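Local structure of Dbv8 protein (Nonomuraea, 4MFZ) at residues 224-229 against 273-278; 197-202 against 213-218. The protein probably transfers a long fatty acyl chain from acyl-CoA to the amino sugar of a glycopeptide antibiotic, as a GNAT-type N-acyltransferase. All coordinates share one frame; numbering follows the deposited sequence.

Contact 1: residues 224-229 against 273-278. With MFK (decanoyl-CoA), chain B.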
loop_
_atom_site.group_PDB
_atom_site.type_symbol
_atom_site.label_atom_id
_atom_site.label_comp_id
_atom_site.label_asym_id
_atom_site.label_seq_id
_atom_site.Cartn_x
_atom_site.Cartn_y
_atom_site.Cartn_z
ATOM N N LEU A 224 8.736 11.289 -12.302
ATOM C CA LEU A 224 8.205 10.410 -13.330
ATOM C C LEU A 224 8.678 10.825 -14.727
ATOM O O LEU A 224 7.876 11.266 -15.540
ATOM C CB LEU A 224 6.686 10.447 -13.232
ATOM C CG LEU A 224 5.864 9.410 -13.980
ATOM C CD1 LEU A 224 6.171 7.988 -13.510
ATOM C CD2 LEU A 224 4.396 9.755 -13.768
ATOM N N ILE A 225 9.964 10.696 -15.037
ATOM C CA ILE A 225 10.385 11.018 -16.399
ATOM C C ILE A 225 9.699 10.059 -17.392
ATOM O O ILE A 225 9.467 8.874 -17.092
ATOM C CB ILE A 225 11.927 11.064 -16.618
ATOM C CG1 ILE A 225 12.570 9.675 -16.502
ATOM C CG2 ILE A 225 12.580 12.112 -15.697
ATOM C CD1 ILE A 225 14.061 9.655 -16.828
ATOM N N PRO A 226 9.342 10.581 -18.563
ATOM C CA PRO A 226 8.670 9.768 -19.592
ATOM C C PRO A 226 9.312 8.398 -19.859
ATOM O O PRO A 226 8.582 7.411 -20.042
ATOM C CB PRO A 226 8.744 10.674 -20.835
ATOM C CG PRO A 226 8.703 12.064 -20.259
ATOM C CD PRO A 226 9.518 11.985 -18.987
ATOM N N ASP A 227 10.652 8.330 -19.874
ATOM C CA ASP A 227 11.349 7.081 -20.189
ATOM C C ASP A 227 11.054 5.987 -19.150
ATOM O O ASP A 227 10.905 4.820 -19.490
ATOM C CB ASP A 227 12.889 7.287 -20.285
ATOM C CG ASP A 227 13.340 7.770 -21.645
ATOM O OD1 ASP A 227 12.506 7.890 -22.569
ATOM O OD2 ASP A 227 14.563 8.023 -21.808
ATOM N N ILE A 228 11.018 6.359 -17.881
ATOM C CA ILE A 228 10.746 5.344 -16.878
ATOM C C ILE A 228 9.251 5.005 -16.833
ATOM O O ILE A 228 8.907 3.866 -16.581
ATOM C CB ILE A 228 11.346 5.677 -15.480
ATOM C CG1 ILE A 228 10.499 6.742 -14.767
ATOM C CG2 ILE A 228 12.836 6.021 -15.620
ATOM C CD1 ILE A 228 11.041 7.203 -13.431
ATOM N N TYR A 229 8.386 5.980 -17.106
ATOM C CA TYR A 229 6.950 5.711 -17.197
ATOM C C TYR A 229 6.624 4.721 -18.329
ATOM O O TYR A 229 5.947 3.712 -18.098
ATOM C CB TYR A 229 6.128 7.016 -17.312
ATOM C CG TYR A 229 4.626 6.822 -17.591
ATOM C CD1 TYR A 229 4.149 6.789 -18.889
ATOM C CD2 TYR A 229 3.697 6.683 -16.555
ATOM C CE1 TYR A 229 2.793 6.625 -19.164
ATOM C CE2 TYR A 229 2.346 6.531 -16.812
ATOM C CZ TYR A 229 1.885 6.488 -18.125
ATOM O OH TYR A 229 0.521 6.330 -18.422
ATOM N N ILE A 273 3.745 15.329 -15.406
ATOM C CA ILE A 273 2.337 15.029 -15.094
ATOM C C ILE A 273 1.452 15.471 -16.269
ATOM O O ILE A 273 0.674 14.666 -16.803
ATOM C CB ILE A 273 1.865 15.704 -13.766
ATOM C CG1 ILE A 273 2.561 15.079 -12.545
ATOM C CG2 ILE A 273 0.333 15.640 -13.599
ATOM C CD1 ILE A 273 2.596 15.984 -11.316
ATOM N N LEU A 274 1.623 16.720 -16.717
ATOM C CA LEU A 274 0.783 17.233 -17.794
ATOM C C LEU A 274 0.995 16.463 -19.085
ATOM O O LEU A 274 0.041 16.106 -19.770
ATOM C CB LEU A 274 0.984 18.737 -18.027
ATOM C CG LEU A 274 0.759 19.653 -16.837
ATOM C CD1 LEU A 274 0.949 21.098 -17.302
ATOM C CD2 LEU A 274 -0.607 19.457 -16.164
ATOM N N GLN A 275 2.247 16.203 -19.423
ATOM C CA GLN A 275 2.517 15.406 -20.604
ATOM C C GLN A 275 1.954 13.967 -20.508
ATOM O O GLN A 275 1.239 13.504 -21.420
ATOM C CB GLN A 275 4.026 15.376 -20.894
ATOM C CG GLN A 275 4.403 14.322 -21.925
ATOM C CD GLN A 275 5.882 14.331 -22.283
ATOM O OE1 GLN A 275 6.595 15.306 -22.024
ATOM N NE2 GLN A 275 6.343 13.239 -22.903
ATOM N N LEU A 276 2.274 13.259 -19.421
ATOM C CA LEU A 276 1.983 11.820 -19.377
ATOM C C LEU A 276 0.504 11.504 -19.234
ATOM O O LEU A 276 0.040 10.502 -19.752
ATOM C CB LEU A 276 2.841 11.068 -18.331
ATOM C CG LEU A 276 4.362 11.142 -18.603
ATOM C CD1 LEU A 276 5.104 10.478 -17.463
ATOM C CD2 LEU A 276 4.715 10.461 -19.914
ATOM N N ARG A 277 -0.231 12.363 -18.569
ATOM C CA ARG A 277 -1.676 12.148 -18.372
ATOM C C ARG A 277 -2.523 12.288 -19.670
ATOM O O ARG A 277 -3.661 11.798 -19.737
ATOM C CB ARG A 277 -2.186 13.054 -17.259
ATOM C CG ARG A 277 -2.441 14.509 -17.633
ATOM C CD ARG A 277 -2.788 15.289 -16.369
ATOM N NE ARG A 277 -3.250 16.650 -16.663
ATOM C CZ ARG A 277 -3.744 17.484 -15.765
ATOM N NH1 ARG A 277 -3.848 17.113 -14.504
ATOM N NH2 ARG A 277 -4.144 18.695 -16.136
ATOM N N ARG A 278 -1.969 12.919 -20.700
ATOM C CA ARG A 278 -2.652 12.987 -22.013
ATOM C C ARG A 278 -2.939 11.591 -22.592
ATOM O O ARG A 278 -3.761 11.446 -23.491
ATOM C CB ARG A 278 -1.835 13.785 -23.041
ATOM C CG ARG A 278 -1.635 15.229 -22.675
ATOM C CD ARG A 278 -0.717 15.908 -23.686
ATOM N NE ARG A 278 -0.599 17.323 -23.356
ATOM C CZ ARG A 278 0.538 17.992 -23.230
ATOM N NH1 ARG A 278 1.707 17.410 -23.450
ATOM N NH2 ARG A 278 0.496 19.272 -22.900
HETATM C CCG MFK B . 1.053 11.175 -15.053
HETATM C CCF MFK B . 0.267 10.143 -15.860
HETATM C CCE MFK B . -0.281 9.087 -14.925
HETATM C CCD MFK B . -1.548 9.618 -14.301
HETATM C CCC MFK B . -2.374 8.435 -13.836
HETATM C CCB MFK B . -2.516 8.463 -12.334
HETATM C CCA MFK B . -3.620 7.491 -11.962
HETATM C CBZ MFK B . -2.997 6.356 -11.164
HETATM C CAK MFK B . -3.487 6.420 -9.730
HETATM C CAJ MFK B . -2.302 6.672 -8.787
HETATM O OAL MFK B . -1.176 6.218 -9.013
HETATM S SAI MFK B . -2.724 7.624 -7.378
HETATM C CAH MFK B . -1.101 7.822 -6.527
HETATM C CAG MFK B . -0.176 8.809 -7.246
HETATM N NAF MFK B . 1.103 8.796 -6.518
HETATM C CAE MFK B . 1.630 9.892 -5.941
HETATM O OAM MFK B . 1.129 11.013 -6.003
HETATM C CAD MFK B . 2.970 9.659 -5.211
HETATM C CAC MFK B . 3.592 11.010 -4.807
HETATM N NAB MFK B . 3.781 11.875 -5.989
HETATM C CAA MFK B . 4.989 11.920 -6.570
HETATM O OAO MFK B . 5.956 11.260 -6.161
HETATM C CAN MFK B . 5.144 12.874 -7.764
HETATM O OAU MFK B . 4.019 13.778 -7.851
HETATM C CAP MFK B . 5.370 12.144 -9.106
HETATM C CAR MFK B . 4.210 11.196 -9.373
HETATM C CAS MFK B . 6.661 11.331 -9.128
HETATM C CAQ MFK B . 5.432 13.179 -10.225
HETATM O OAT MFK B . 6.503 14.054 -9.943
HETATM P PAV MFK B . 7.352 14.787 -11.100
HETATM O OAX MFK B . 7.832 13.819 -12.100
HETATM O OAW MFK B . 8.342 15.683 -10.435
HETATM O OAY MFK B . 6.136 15.645 -11.715
HETATM P PAZ MFK B . 6.232 16.955 -12.637
HETATM O OBA MFK B . 4.798 17.111 -13.277
HETATM O OBB MFK B . 7.278 16.887 -13.679
HETATM O "O5'" MFK B . 6.276 18.196 -11.613
HETATM C "C5'" MFK B . 6.305 19.544 -12.022
HETATM C "C4'" MFK B . 6.442 20.403 -10.760
HETATM O "O4'" MFK B . 5.647 19.937 -9.600
HETATM C "C3'" MFK B . 7.863 20.400 -10.251
HETATM O "O3'" MFK B . 8.088 21.660 -9.619
HETATM P PBV MFK B . 9.467 22.452 -9.936
HETATM O OBW MFK B . 10.535 21.595 -9.138
HETATM O OBY MFK B . 9.253 23.901 -9.232
HETATM O OBX MFK B . 9.884 22.487 -11.336
HETATM C "C2'" MFK B . 7.812 19.264 -9.225
HETATM O "O2'" MFK B . 8.865 19.300 -8.281
HETATM C "C1'" MFK B . 6.514 19.535 -8.527
HETATM N N9 MFK B . 5.982 18.305 -7.884
HETATM C C8 MFK B . 5.405 17.268 -8.504
HETATM N N7 MFK B . 5.056 16.375 -7.568
HETATM C C5 MFK B . 5.366 16.886 -6.366
HETATM C C4 MFK B . 5.939 18.076 -6.576
HETATM N N3 MFK B . 6.320 18.839 -5.541
HETATM C C2 MFK B . 6.270 18.412 -4.118
HETATM N N1 MFK B . 5.629 17.086 -4.021
HETATM C C6 MFK B . 5.217 16.418 -5.109
HETATM N N6 MFK B . 4.637 15.230 -4.958
#
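The start of helix 226-243 meets the short helix 272-277 at the decanoyl-CoA site of the GNAT-like domain, and Leu276 is inserted between Leu224, Pro226 and Tyr229. Leu276 CD1 lies 3.7 Å from Leu224 CG and 3.6 Å from Tyr229 CB. Leu276 CD2 lies 4.1 Å from Pro226 CB. Tyr229 has CG anti to its backbone N (chi1 173°), which carries the ring alongside Leu276; the two side chains run in opposite directions. Leu276 CD1 approaches the Tyr229 ring obliquely. The Tyr229 hydroxyl is hydrogen-bonded to Trp280. The extended Gln275 crosses Pro226 at about a right angle, with NE2 3.7 Å from Pro226 CG.

Both segments hold the ligand. Leu224 N donates to decanoyl-CoA OAX at 2.7 Å, and Ile273 N donates to OBA of its second phosphate at 3.0 Å. The second bond is the straighter, 163° at the hydrogen against 145°. Leu276 CB also touches the end of the decanoyl chain, 3.7 Å from CCG, and Leu224 CD2 meets the same carbon. Backbone amides that bind the CoA pyrophosphate ahead of a helix are typical of the GNAT fold, and Leu224 N fits that pattern.

Contact 2: residues 197-202 against 213-218. With MFK (decanoyl-CoA), chain B.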
loop_
_atom_site.group_PDB
_atom_site.type_symbol
_atom_site.label_atom_id
_atom_site.label_comp_id
_atom_site.label_asym_id
_atom_site.label_seq_id
_atom_site.Cartn_x
_atom_site.Cartn_y
_atom_site.Cartn_z
ATOM N N GLY A 197 9.534 -1.777 -12.594
ATOM C CA GLY A 197 10.280 -0.525 -12.742
ATOM C C GLY A 197 9.686 0.515 -11.817
ATOM O O GLY A 197 9.567 0.264 -10.611
ATOM N N ARG A 198 9.233 1.640 -12.374
ATOM C CA ARG A 198 8.734 2.756 -11.560
ATOM C C ARG A 198 7.286 2.613 -11.071
ATOM O O ARG A 198 6.880 3.352 -10.179
ATOM C CB ARG A 198 8.867 4.074 -12.324
ATOM C CG ARG A 198 8.526 5.373 -11.559
ATOM C CD ARG A 198 9.485 5.686 -10.390
ATOM N NE ARG A 198 9.109 6.875 -9.588
ATOM C CZ ARG A 198 8.042 6.930 -8.781
ATOM N NH1 ARG A 198 7.246 5.865 -8.643
ATOM N NH2 ARG A 198 7.780 8.028 -8.068
ATOM N N LEU A 199 6.505 1.726 -11.688
ATOM C CA LEU A 199 5.065 1.719 -11.444
ATOM C C LEU A 199 4.613 0.417 -10.814
ATOM O O LEU A 199 5.270 -0.618 -11.000
ATOM C CB LEU A 199 4.290 1.953 -12.768
ATOM C CG LEU A 199 4.639 3.164 -13.643
ATOM C CD1 LEU A 199 3.663 3.284 -14.820
ATOM C CD2 LEU A 199 4.621 4.478 -12.892
ATOM N N GLN A 200 3.488 0.474 -10.099
ATOM C CA GLN A 200 2.868 -0.716 -9.479
ATOM C C GLN A 200 1.512 -1.055 -10.140
ATOM O O GLN A 200 0.771 -0.175 -10.564
ATOM C CB GLN A 200 2.625 -0.510 -7.976
ATOM C CG GLN A 200 3.853 -0.533 -7.054
ATOM C CD GLN A 200 3.512 -0.069 -5.638
ATOM O OE1 GLN A 200 2.566 0.691 -5.436
ATOM N NE2 GLN A 200 4.296 -0.502 -4.657
ATOM N N TYR A 201 1.195 -2.336 -10.232
ATOM C CA TYR A 201 -0.034 -2.750 -10.887
ATOM C C TYR A 201 -0.694 -3.761 -9.975
ATOM O O TYR A 201 -0.022 -4.685 -9.513
ATOM C CB TYR A 201 0.278 -3.434 -12.219
ATOM C CG TYR A 201 1.062 -2.570 -13.165
ATOM C CD1 TYR A 201 2.466 -2.577 -13.149
ATOM C CD2 TYR A 201 0.403 -1.725 -14.070
ATOM C CE1 TYR A 201 3.190 -1.750 -14.007
ATOM C CE2 TYR A 201 1.121 -0.909 -14.941
ATOM C CZ TYR A 201 2.507 -0.928 -14.908
ATOM O OH TYR A 201 3.197 -0.105 -15.773
ATOM N N ASN A 202 -1.989 -3.599 -9.719
ATOM C CA ASN A 202 -2.707 -4.648 -9.011
ATOM C C ASN A 202 -3.765 -5.329 -9.878
ATOM O O ASN A 202 -4.423 -4.699 -10.684
ATOM C CB ASN A 202 -3.281 -4.172 -7.684
ATOM C CG ASN A 202 -4.400 -3.195 -7.851
ATOM O OD1 ASN A 202 -4.183 -2.056 -8.286
ATOM N ND2 ASN A 202 -5.611 -3.608 -7.462
ATOM N N LEU A 213 -6.304 -3.705 -14.592
ATOM C CA LEU A 213 -5.107 -3.446 -13.794
ATOM C C LEU A 213 -5.265 -2.142 -13.038
ATOM O O LEU A 213 -5.491 -1.107 -13.655
ATOM C CB LEU A 213 -3.841 -3.365 -14.660
ATOM C CG LEU A 213 -3.259 -4.596 -15.371
ATOM C CD1 LEU A 213 -1.906 -4.203 -15.939
ATOM C CD2 LEU A 213 -3.127 -5.808 -14.460
ATOM N N GLY A 214 -5.166 -2.171 -11.713
ATOM C CA GLY A 214 -5.123 -0.921 -10.963
ATOM C C GLY A 214 -3.692 -0.411 -11.084
ATOM O O GLY A 214 -2.764 -1.172 -10.864
ATOM N N LEU A 215 -3.509 0.840 -11.489
ATOM C CA LEU A 215 -2.166 1.389 -11.661
ATOM C C LEU A 215 -1.915 2.352 -10.524
ATOM O O LEU A 215 -2.788 3.144 -10.222
ATOM C CB LEU A 215 -2.007 2.079 -13.039
ATOM C CG LEU A 215 -0.583 2.485 -13.465
ATOM C CD1 LEU A 215 -0.331 2.287 -14.948
ATOM C CD2 LEU A 215 -0.289 3.921 -13.060
ATOM N N HIS A 216 -0.751 2.242 -9.862
ATOM C CA HIS A 216 -0.377 3.113 -8.735
ATOM C C HIS A 216 1.047 3.619 -8.877
ATOM O O HIS A 216 1.956 2.861 -9.280
ATOM C CB HIS A 216 -0.557 2.398 -7.398
ATOM C CG HIS A 216 -1.995 2.010 -7.112
ATOM N ND1 HIS A 216 -2.741 2.618 -6.161
ATOM C CD2 HIS A 216 -2.841 1.070 -7.731
ATOM C CE1 HIS A 216 -3.989 2.075 -6.144
ATOM N NE2 HIS A 216 -4.050 1.133 -7.114
ATOM N N ILE A 217 1.251 4.901 -8.574
ATOM C CA ILE A 217 2.593 5.513 -8.621
ATOM C C ILE A 217 3.154 5.631 -7.204
ATOM O O ILE A 217 2.679 6.458 -6.415
ATOM C CB ILE A 217 2.612 6.883 -9.327
ATOM C CG1 ILE A 217 2.122 6.731 -10.777
ATOM C CG2 ILE A 217 4.019 7.482 -9.292
ATOM C CD1 ILE A 217 1.813 8.036 -11.476
ATOM N N PRO A 218 4.134 4.777 -6.860
ATOM C CA PRO A 218 4.607 4.895 -5.485
ATOM C C PRO A 218 5.497 6.106 -5.367
ATOM O O PRO A 218 5.920 6.692 -6.388
ATOM C CB PRO A 218 5.388 3.595 -5.229
ATOM C CG PRO A 218 5.672 3.020 -6.579
ATOM C CD PRO A 218 4.813 3.715 -7.617
HETATM C CCG MFK B . 1.053 11.175 -15.053
HETATM C CCF MFK B . 0.267 10.143 -15.860
HETATM C CCE MFK B . -0.281 9.087 -14.925
HETATM C CCD MFK B . -1.548 9.618 -14.301
HETATM C CCC MFK B . -2.374 8.435 -13.836
HETATM C CCB MFK B . -2.516 8.463 -12.334
HETATM C CCA MFK B . -3.620 7.491 -11.962
HETATM C CBZ MFK B . -2.997 6.356 -11.164
HETATM C CAK MFK B . -3.487 6.420 -9.730
HETATM C CAJ MFK B . -2.302 6.672 -8.787
HETATM O OAL MFK B . -1.176 6.218 -9.013
HETATM S SAI MFK B . -2.724 7.624 -7.378
HETATM C CAH MFK B . -1.101 7.822 -6.527
HETATM C CAG MFK B . -0.176 8.809 -7.246
HETATM N NAF MFK B . 1.103 8.796 -6.518
HETATM C CAE MFK B . 1.630 9.892 -5.941
HETATM O OAM MFK B . 1.129 11.013 -6.003
HETATM C CAD MFK B . 2.970 9.659 -5.211
HETATM C CAC MFK B . 3.592 11.010 -4.807
HETATM N NAB MFK B . 3.781 11.875 -5.989
HETATM C CAA MFK B . 4.989 11.920 -6.570
HETATM O OAO MFK B . 5.956 11.260 -6.161
HETATM C CAN MFK B . 5.144 12.874 -7.764
HETATM O OAU MFK B . 4.019 13.778 -7.851
HETATM C CAP MFK B . 5.370 12.144 -9.106
HETATM C CAR MFK B . 4.210 11.196 -9.373
HETATM C CAS MFK B . 6.661 11.331 -9.128
HETATM C CAQ MFK B . 5.432 13.179 -10.225
HETATM O OAT MFK B . 6.503 14.054 -9.943
HETATM P PAV MFK B . 7.352 14.787 -11.100
HETATM O OAX MFK B . 7.832 13.819 -12.100
HETATM O OAW MFK B . 8.342 15.683 -10.435
HETATM O OAY MFK B . 6.136 15.645 -11.715
HETATM P PAZ MFK B . 6.232 16.955 -12.637
HETATM O OBA MFK B . 4.798 17.111 -13.277
HETATM O OBB MFK B . 7.278 16.887 -13.679
HETATM O "O5'" MFK B . 6.276 18.196 -11.613
HETATM C "C5'" MFK B . 6.305 19.544 -12.022
HETATM C "C4'" MFK B . 6.442 20.403 -10.760
HETATM O "O4'" MFK B . 5.647 19.937 -9.600
HETATM C "C3'" MFK B . 7.863 20.400 -10.251
HETATM O "O3'" MFK B . 8.088 21.660 -9.619
HETATM P PBV MFK B . 9.467 22.452 -9.936
HETATM O OBW MFK B . 10.535 21.595 -9.138
HETATM O OBY MFK B . 9.253 23.901 -9.232
HETATM O OBX MFK B . 9.884 22.487 -11.336
HETATM C "C2'" MFK B . 7.812 19.264 -9.225
HETATM O "O2'" MFK B . 8.865 19.300 -8.281
HETATM C "C1'" MFK B . 6.514 19.535 -8.527
HETATM N N9 MFK B . 5.982 18.305 -7.884
HETATM C C8 MFK B . 5.405 17.268 -8.504
HETATM N N7 MFK B . 5.056 16.375 -7.568
HETATM C C5 MFK B . 5.366 16.886 -6.366
HETATM C C4 MFK B . 5.939 18.076 -6.576
HETATM N N3 MFK B . 6.320 18.839 -5.541
HETATM C C2 MFK B . 6.270 18.412 -4.118
HETATM N N1 MFK B . 5.629 17.086 -4.021
HETATM C C6 MFK B . 5.217 16.418 -5.109
HETATM N N6 MFK B . 4.637 15.230 -4.958
#
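The flat guanidinium of Arg198 turns its edge to Pro218 O, while Ile217 CG2 and the ligand methyl CAS come to it at a slant. Leu213 CD1 and Leu215 CD1 also reach the Tyr201 ring at a slant, and the His216 ring has Gly214 O in plane at its edge. Arg198 grips the carbonyl end-on: NH1 and NH2 donate to Pro218 O at 2.7 Å and 2.8 Å. The NH2 bond lies in the carbonyl plane, whereas NH1 is tilted 35° from it. A bend at chi2 (66°) turns the Arg198 chain back toward Pro218. NH2 has a second acceptor in Gly222, which helps fix the group.

The backbones form an antiparallel ladder. Gln200 and His216 form a hydrogen-bonded pair, as do Asn202 and Gly214; Tyr201 and Leu215 between them are a non-hydrogen-bonded pair. On the face of Tyr201 and Leu215, Tyr201 CE2 packs against Leu215 CD1 at 3.5 Å, and the two side chains lie side by side. Leu199 CD2 adds a contact to Ile217 CG1 at 4.0 Å. On the Gln200 face, Gln200 CD rests 3.9 Å from Pro218 CG.

Past the last bridge, Ile217 turns its backbone to decanoyl-CoA. Its N donates to the thioester oxygen OAL at 2.8 Å, and its O accepts from the pantetheine NAF at 2.8 Å in a nearly straight bond (173°). This strand-like pairing with pantetheine is characteristic of GNAT enzymes.

Strands 193-196 and 251-256 flank the hairpin in the sheet. Helix 226-243 covers the Leu199 and Tyr201 side, where Tyr201 OH bonds to Ser232. Helix 182-192 lies against Asn202, and its Trp184 meets the His216 ring.

Overall arrangement
From the N terminus, the chain first passes through the helices ahead of strand 193-196. Contact 2 then closes a short loop, pairing strands 199-205 and 211-216 as a hairpin. Contact 1 opens soon after, at the start of helix 226-243. It closes a longer loop, which holds that helix and strand 251-256, when helix 272-277 arrives. The two contacts are in series and neither encloses the other. Their centres lie about 14 Å apart, yet they touch: Ile228 packs on Arg198, Leu199 on Tyr229 and Leu224, and Leu224 on Ile217. Together they tie the central sheet and both helices to decanoyl-CoA, with contact 2 at its thioester and pantetheine and contact 1 at its phosphates and acyl end.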